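Local coordinates for protein anaerobically-induced outer membrane porin OprE (Pseudomonas aeruginosa, PDB 4FRX) that is an outer-membrane beta-barrel porin of the OprD family, and probably lets small solutes pass through a water-filled channel, at residues P236-S250 against E278-V292. Residues are numbered along the deposited sequence; the frame is centred on the assembly and turned at random. Where two conformers were deposited one is given.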
loop_
_atom_site.group_PDB
_atom_site.type_symbol
_atom_site.label_atom_id
_atom_site.label_comp_id
_atom_site.label_asym_id
_atom_site.label_seq_id
_atom_site.Cartn_x
_atom_site.Cartn_y
_atom_site.Cartn_z
ATOM N N PRO A 236 -32.885 -2.496 -1.344
ATOM C CA PRO A 236 -32.228 -2.807 -0.074
ATOM C C PRO A 236 -30.724 -2.933 -0.277
ATOM O O PRO A 236 -29.995 -3.197 0.680
ATOM C CB PRO A 236 -32.817 -4.168 0.276
ATOM C CG PRO A 236 -33.000 -4.823 -1.077
ATOM C CD PRO A 236 -33.351 -3.711 -2.038
ATOM N N GLY A 237 -30.269 -2.748 -1.516
ATOM C CA GLY A 237 -28.865 -2.940 -1.847
ATOM C C GLY A 237 -28.152 -1.686 -2.322
ATOM O O GLY A 237 -28.784 -0.727 -2.761
ATOM N N VAL A 238 -26.824 -1.700 -2.241
ATOM C CA VAL A 238 -26.014 -0.565 -2.671
ATOM C C VAL A 238 -25.037 -0.999 -3.761
ATOM O O VAL A 238 -24.348 -2.015 -3.604
ATOM C CB VAL A 238 -25.208 0.000 -1.491
ATOM C CG1 VAL A 238 -24.205 1.052 -1.981
ATOM C CG2 VAL A 238 -26.143 0.599 -0.459
ATOM N N LEU A 239 -24.985 -0.241 -4.860
ATOM C CA LEU A 239 -23.975 -0.466 -5.887
ATOM C C LEU A 239 -22.905 0.600 -5.771
ATOM O O LEU A 239 -23.203 1.791 -5.793
ATOM C CB LEU A 239 -24.587 -0.448 -7.292
ATOM C CG LEU A 239 -23.581 -0.547 -8.451
ATOM C CD1 LEU A 239 -23.040 -1.949 -8.586
ATOM C CD2 LEU A 239 -24.190 -0.064 -9.774
ATOM N N LYS A 240 -21.666 0.158 -5.603
ATOM C CA LYS A 240 -20.521 1.049 -5.483
ATOM C C LYS A 240 -19.694 0.959 -6.768
ATOM O O LYS A 240 -19.395 -0.120 -7.239
ATOM C CB LYS A 240 -19.679 0.641 -4.288
ATOM C CG LYS A 240 -18.446 1.499 -4.060
ATOM C CD LYS A 240 -17.620 0.942 -2.908
ATOM C CE LYS A 240 -16.337 1.740 -2.702
ATOM N NZ LYS A 240 -15.334 0.975 -1.905
ATOM N N THR A 241 -19.367 2.108 -7.340
ATOM C CA THR A 241 -18.644 2.183 -8.601
ATOM C C THR A 241 -17.307 2.835 -8.310
ATOM O O THR A 241 -17.253 3.891 -7.689
ATOM C CB THR A 241 -19.390 3.077 -9.594
ATOM O OG1 THR A 241 -20.681 2.518 -9.849
ATOM C CG2 THR A 241 -18.624 3.176 -10.904
ATOM N N ASP A 242 -16.234 2.206 -8.757
ATOM C CA ASP A 242 -14.894 2.651 -8.408
ATOM C C ASP A 242 -14.137 2.751 -9.720
ATOM O O ASP A 242 -13.864 1.733 -10.349
ATOM C CB ASP A 242 -14.284 1.617 -7.454
ATOM C CG ASP A 242 -12.825 1.890 -7.095
ATOM O OD1 ASP A 242 -12.054 2.423 -7.920
ATOM O OD2 ASP A 242 -12.439 1.529 -5.963
ATOM N N LEU A 243 -13.818 3.980 -10.133
ATOM C CA LEU A 243 -13.116 4.223 -11.405
ATOM C C LEU A 243 -11.769 4.873 -11.149
ATOM O O LEU A 243 -11.641 5.747 -10.288
ATOM C CB LEU A 243 -13.938 5.119 -12.331
ATOM C CG LEU A 243 -15.396 4.750 -12.560
ATOM C CD1 LEU A 243 -16.026 5.715 -13.566
ATOM C CD2 LEU A 243 -15.492 3.318 -13.062
ATOM N N ARG A 244 -10.762 4.433 -11.892
ATOM C CA ARG A 244 -9.400 4.926 -11.714
ATOM C C ARG A 244 -8.720 5.050 -13.070
ATOM O O ARG A 244 -8.927 4.223 -13.963
ATOM C CB ARG A 244 -8.582 3.988 -10.818
ATOM C CG ARG A 244 -9.241 3.635 -9.498
ATOM C CD ARG A 244 -8.354 2.762 -8.630
ATOM N NE ARG A 244 -9.081 2.284 -7.456
ATOM C CZ ARG A 244 -8.551 1.519 -6.508
ATOM N NH1 ARG A 244 -7.285 1.142 -6.599
ATOM N NH2 ARG A 244 -9.293 1.122 -5.482
ATOM N N ALA A 245 -7.922 6.099 -13.209
ATOM C CA ALA A 245 -7.181 6.375 -14.424
ATOM C C ALA A 245 -5.831 6.927 -13.985
ATOM O O ALA A 245 -5.796 7.898 -13.239
ATOM C CB ALA A 245 -7.921 7.414 -15.241
ATOM N N PHE A 246 -4.738 6.305 -14.422
ATOM C CA PHE A 246 -3.383 6.789 -14.126
ATOM C C PHE A 246 -2.661 7.075 -15.436
ATOM O O PHE A 246 -2.722 6.273 -16.359
ATOM C CB PHE A 246 -2.544 5.715 -13.424
ATOM C CG PHE A 246 -2.851 5.497 -11.961
ATOM C CD1 PHE A 246 -2.179 6.220 -10.979
ATOM C CD2 PHE A 246 -3.712 4.488 -11.565
ATOM C CE1 PHE A 246 -2.411 5.978 -9.623
ATOM C CE2 PHE A 246 -3.952 4.244 -10.214
ATOM C CZ PHE A 246 -3.286 4.989 -9.242
ATOM N N ASP A 247 -1.950 8.193 -15.530
ATOM C CA ASP A 247 -1.037 8.375 -16.655
ATOM C C ASP A 247 0.356 8.527 -16.062
ATOM O O ASP A 247 0.592 9.436 -15.274
ATOM C CB ASP A 247 -1.370 9.630 -17.442
ATOM C CG ASP A 247 -0.443 9.830 -18.622
ATOM O OD1 ASP A 247 -0.665 9.175 -19.651
ATOM O OD2 ASP A 247 0.523 10.614 -18.507
ATOM N N SER A 248 1.275 7.644 -16.442
ATOM C CA SER A 248 2.635 7.690 -15.907
ATOM C C SER A 248 3.627 7.898 -17.049
ATOM O O SER A 248 3.595 7.178 -18.053
ATOM C CB SER A 248 2.976 6.393 -15.203
ATOM O OG SER A 248 2.051 6.070 -14.178
ATOM N N SER A 249 4.507 8.876 -16.901
ATOM C CA SER A 249 5.489 9.152 -17.943
ATOM C C SER A 249 6.844 9.428 -17.329
ATOM O O SER A 249 6.949 9.574 -16.110
ATOM C CB SER A 249 5.041 10.343 -18.795
ATOM O OG SER A 249 4.857 11.495 -17.995
ATOM N N SER A 250 7.875 9.507 -18.166
ATOM C CA SER A 250 9.237 9.662 -17.674
ATOM C C SER A 250 9.539 11.051 -17.125
ATOM O O SER A 250 8.930 12.041 -17.530
ATOM C CB SER A 250 10.233 9.324 -18.772
ATOM O OG SER A 250 10.069 10.185 -19.888
ATOM N N GLU A 278 12.092 3.191 -20.512
ATOM C CA GLU A 278 11.470 4.458 -20.154
ATOM C C GLU A 278 10.116 4.190 -19.509
ATOM O O GLU A 278 9.404 3.298 -19.947
ATOM C CB GLU A 278 11.257 5.294 -21.408
ATOM C CG GLU A 278 10.949 6.743 -21.110
ATOM C CD GLU A 278 10.825 7.603 -22.350
ATOM O OE1 GLU A 278 10.827 7.055 -23.478
ATOM O OE2 GLU A 278 10.718 8.837 -22.188
ATOM N N VAL A 279 9.763 4.949 -18.474
ATOM C CA VAL A 279 8.403 4.872 -17.934
ATOM C C VAL A 279 7.430 5.349 -19.018
ATOM O O VAL A 279 7.692 6.342 -19.685
ATOM C CB VAL A 279 8.229 5.706 -16.641
ATOM C CG1 VAL A 279 6.762 5.791 -16.247
ATOM C CG2 VAL A 279 9.046 5.107 -15.508
ATOM N N ASP A 280 6.322 4.625 -19.177
ATOM C CA ASP A 280 5.375 4.811 -20.270
ATOM C C ASP A 280 4.217 3.860 -19.999
ATOM O O ASP A 280 4.160 2.770 -20.554
ATOM C CB ASP A 280 6.038 4.459 -21.616
ATOM C CG ASP A 280 5.051 4.429 -22.785
ATOM O OD1 ASP A 280 4.176 5.311 -22.845
ATOM O OD2 ASP A 280 5.159 3.521 -23.646
ATOM N N ASN A 281 3.288 4.274 -19.139
ATOM C CA ASN A 281 2.175 3.424 -18.745
ATOM C C ASN A 281 0.878 4.220 -18.542
ATOM O O ASN A 281 0.872 5.291 -17.932
ATOM C CB ASN A 281 2.530 2.649 -17.464
ATOM C CG ASN A 281 1.435 1.676 -17.028
ATOM O OD1 ASN A 281 1.480 0.493 -17.350
ATOM N ND2 ASN A 281 0.462 2.170 -16.283
ATOM N N ARG A 282 -0.199 3.706 -19.115
ATOM C CA ARG A 282 -1.535 4.225 -18.873
ATOM C C ARG A 282 -2.372 3.093 -18.287
ATOM O O ARG A 282 -2.431 2.010 -18.849
ATOM C CB ARG A 282 -2.156 4.769 -20.170
ATOM C CG ARG A 282 -1.405 5.967 -20.757
ATOM C CD ARG A 282 -2.003 6.458 -22.075
ATOM N NE ARG A 282 -1.872 5.497 -23.171
ATOM C CZ ARG A 282 -2.849 4.686 -23.570
ATOM N NH1 ARG A 282 -4.029 4.712 -22.966
ATOM N NH2 ARG A 282 -2.649 3.848 -24.573
ATOM N N ALA A 283 -2.996 3.336 -17.132
ATOM C CA ALA A 283 -3.784 2.302 -16.456
ATOM C C ALA A 283 -5.216 2.821 -16.301
ATOM O O ALA A 283 -5.408 3.977 -15.974
ATOM C CB ALA A 283 -3.204 2.036 -15.100
ATOM N N PHE A 284 -6.213 1.989 -16.557
ATOM C CA PHE A 284 -7.612 2.385 -16.389
ATOM C C PHE A 284 -8.367 1.225 -15.760
ATOM O O PHE A 284 -8.188 0.092 -16.170
ATOM C CB PHE A 284 -8.258 2.734 -17.738
ATOM C CG PHE A 284 -9.738 3.013 -17.640
ATOM C CD1 PHE A 284 -10.197 4.238 -17.173
ATOM C CD2 PHE A 284 -10.670 2.051 -18.001
ATOM C CE1 PHE A 284 -11.556 4.502 -17.073
ATOM C CE2 PHE A 284 -12.030 2.307 -17.900
ATOM C CZ PHE A 284 -12.470 3.536 -17.437
ATOM N N SER A 285 -9.208 1.498 -14.772
ATOM C CA SER A 285 -9.973 0.408 -14.188
ATOM C C SER A 285 -11.366 0.832 -13.755
ATOM O O SER A 285 -11.603 2.002 -13.459
ATOM C CB SER A 285 -9.236 -0.197 -13.005
ATOM O OG SER A 285 -9.208 0.722 -11.932
ATOM N N GLY A 286 -12.276 -0.140 -13.749
ATOM C CA GLY A 286 -13.635 0.029 -13.258
ATOM C C GLY A 286 -13.940 -1.178 -12.392
ATOM O O GLY A 286 -13.729 -2.315 -12.816
ATOM N N LEU A 287 -14.386 -0.944 -11.159
ATOM C CA LEU A 287 -14.767 -2.036 -10.276
ATOM C C LEU A 287 -16.154 -1.728 -9.731
ATOM O O LEU A 287 -16.396 -0.631 -9.256
ATOM C CB LEU A 287 -13.765 -2.164 -9.118
ATOM C CG LEU A 287 -14.095 -3.174 -8.017
ATOM C CD1 LEU A 287 -14.009 -4.617 -8.555
ATOM C CD2 LEU A 287 -13.194 -2.978 -6.798
ATOM N N PHE A 288 -17.054 -2.704 -9.802
ATOM C CA PHE A 288 -18.423 -2.504 -9.378
ATOM C C PHE A 288 -18.731 -3.549 -8.334
ATOM O O PHE A 288 -18.479 -4.731 -8.543
ATOM C CB PHE A 288 -19.387 -2.652 -10.561
ATOM C CG PHE A 288 -19.069 -1.750 -11.708
ATOM C CD1 PHE A 288 -18.180 -2.150 -12.691
ATOM C CD2 PHE A 288 -19.637 -0.493 -11.793
ATOM C CE1 PHE A 288 -17.868 -1.317 -13.752
ATOM C CE2 PHE A 288 -19.333 0.351 -12.856
ATOM C CZ PHE A 288 -18.438 -0.062 -13.833
ATOM N N THR A 289 -19.280 -3.108 -7.208
ATOM C CA THR A 289 -19.560 -4.013 -6.108
ATOM C C THR A 289 -20.997 -3.778 -5.667
ATOM O O THR A 289 -21.367 -2.651 -5.346
ATOM C CB THR A 289 -18.622 -3.721 -4.938
ATOM O OG1 THR A 289 -17.277 -3.723 -5.414
ATOM C CG2 THR A 289 -18.779 -4.762 -3.846
ATOM N N TYR A 290 -21.801 -4.837 -5.681
ATOM C CA TYR A 290 -23.173 -4.758 -5.203
ATOM C C TYR A 290 -23.299 -5.520 -3.889
ATOM O O TYR A 290 -22.882 -6.676 -3.783
ATOM C CB TYR A 290 -24.157 -5.309 -6.225
ATOM C CG TYR A 290 -25.589 -5.129 -5.782
ATOM C CD1 TYR A 290 -26.154 -3.864 -5.706
ATOM C CD2 TYR A 290 -26.374 -6.220 -5.426
ATOM C CE1 TYR A 290 -27.470 -3.687 -5.296
ATOM C CE2 TYR A 290 -27.690 -6.053 -5.018
ATOM C CZ TYR A 290 -28.230 -4.785 -4.956
ATOM O OH TYR A 290 -29.535 -4.608 -4.554
ATOM N N THR A 291 -23.862 -4.848 -2.892
ATOM C CA THR A 291 -23.916 -5.368 -1.538
ATOM C C THR A 291 -25.355 -5.384 -1.037
ATOM O O THR A 291 -26.019 -4.349 -1.003
ATOM C CB THR A 291 -23.065 -4.509 -0.584
ATOM O OG1 THR A 291 -21.680 -4.611 -0.953
ATOM C CG2 THR A 291 -23.242 -4.970 0.859
ATOM N N VAL A 292 -25.834 -6.562 -0.663
ATOM C CA VAL A 292 -27.178 -6.674 -0.113
ATOM C C VAL A 292 -27.240 -7.836 0.874
ATOM O O VAL A 292 -26.654 -8.894 0.637
ATOM C CB VAL A 292 -28.248 -6.827 -1.237
ATOM C CG1 VAL A 292 -27.993 -8.077 -2.070
ATOM C CG2 VAL A 292 -29.661 -6.837 -0.658
HETATM O O HOH W 1 -16.605 -1.091 -6.103
HETATM O O HOH W 2 -11.378 0.969 -10.263
HETATM O O HOH W 3 -0.022 4.646 -15.280
HETATM O O HOH W 4 7.049 8.505 -21.021
#
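Six hydrogen-bonded pairs, from Val238 with Thr291 to Ser248 with Asn281, zip 236-250 antiparallel to 278-292, each pair closing a ring of two N-H...O=C bonds. The straightest runs from Asn281 N to Ser248 O (3.1 Å, 176°).

Waters tie backbone carbonyls to hydroxyls on the face that carries Lys240, Asp242 and Arg244. One donates to Lys240 O and lies 2.8 Å from Thr289 OG1; a second donates to Asp242 O at 2.6 Å and also bonds Ser285 OG. A third bonds Ser248 OG, which is also held by Gln223, and donates to Asn281 O. Beside Ser285 OG, Arg244 reaches back along its own strand and grips the carboxylate of Asp242 side-on. NE meets OD1 at 3.0 Å through the syn lone pair, while NH2 takes OD2, which should hold both groups in place.

On the other face Leu239, Leu243, Ala245, Phe284, Phe288 and Tyr290 form an apolar belt, consistent with the lipid-facing side of a porin; Asp247 and Arg282 follow beyond it. Tyr290, with CG anti to the backbone N (chi1 -175°), leans its ring across to Gly237, where OH lies 3.2 Å from CA and makes a weak hydrogen bond to Ile234 O. Thr241 CG2 comes within 3.5 Å of Phe288 CE2, and Leu243 touches a bound detergent molecule. Ser250 OG donates to Glu278 OE2 (2.7 Å) on its anti lone pair, and a water joins Ser250 N to Val279 O.

Strand 221-234 pairs with the far edge of 237-250, as 295-305 does with that of 280-292, continuing the barrel wall on both sides.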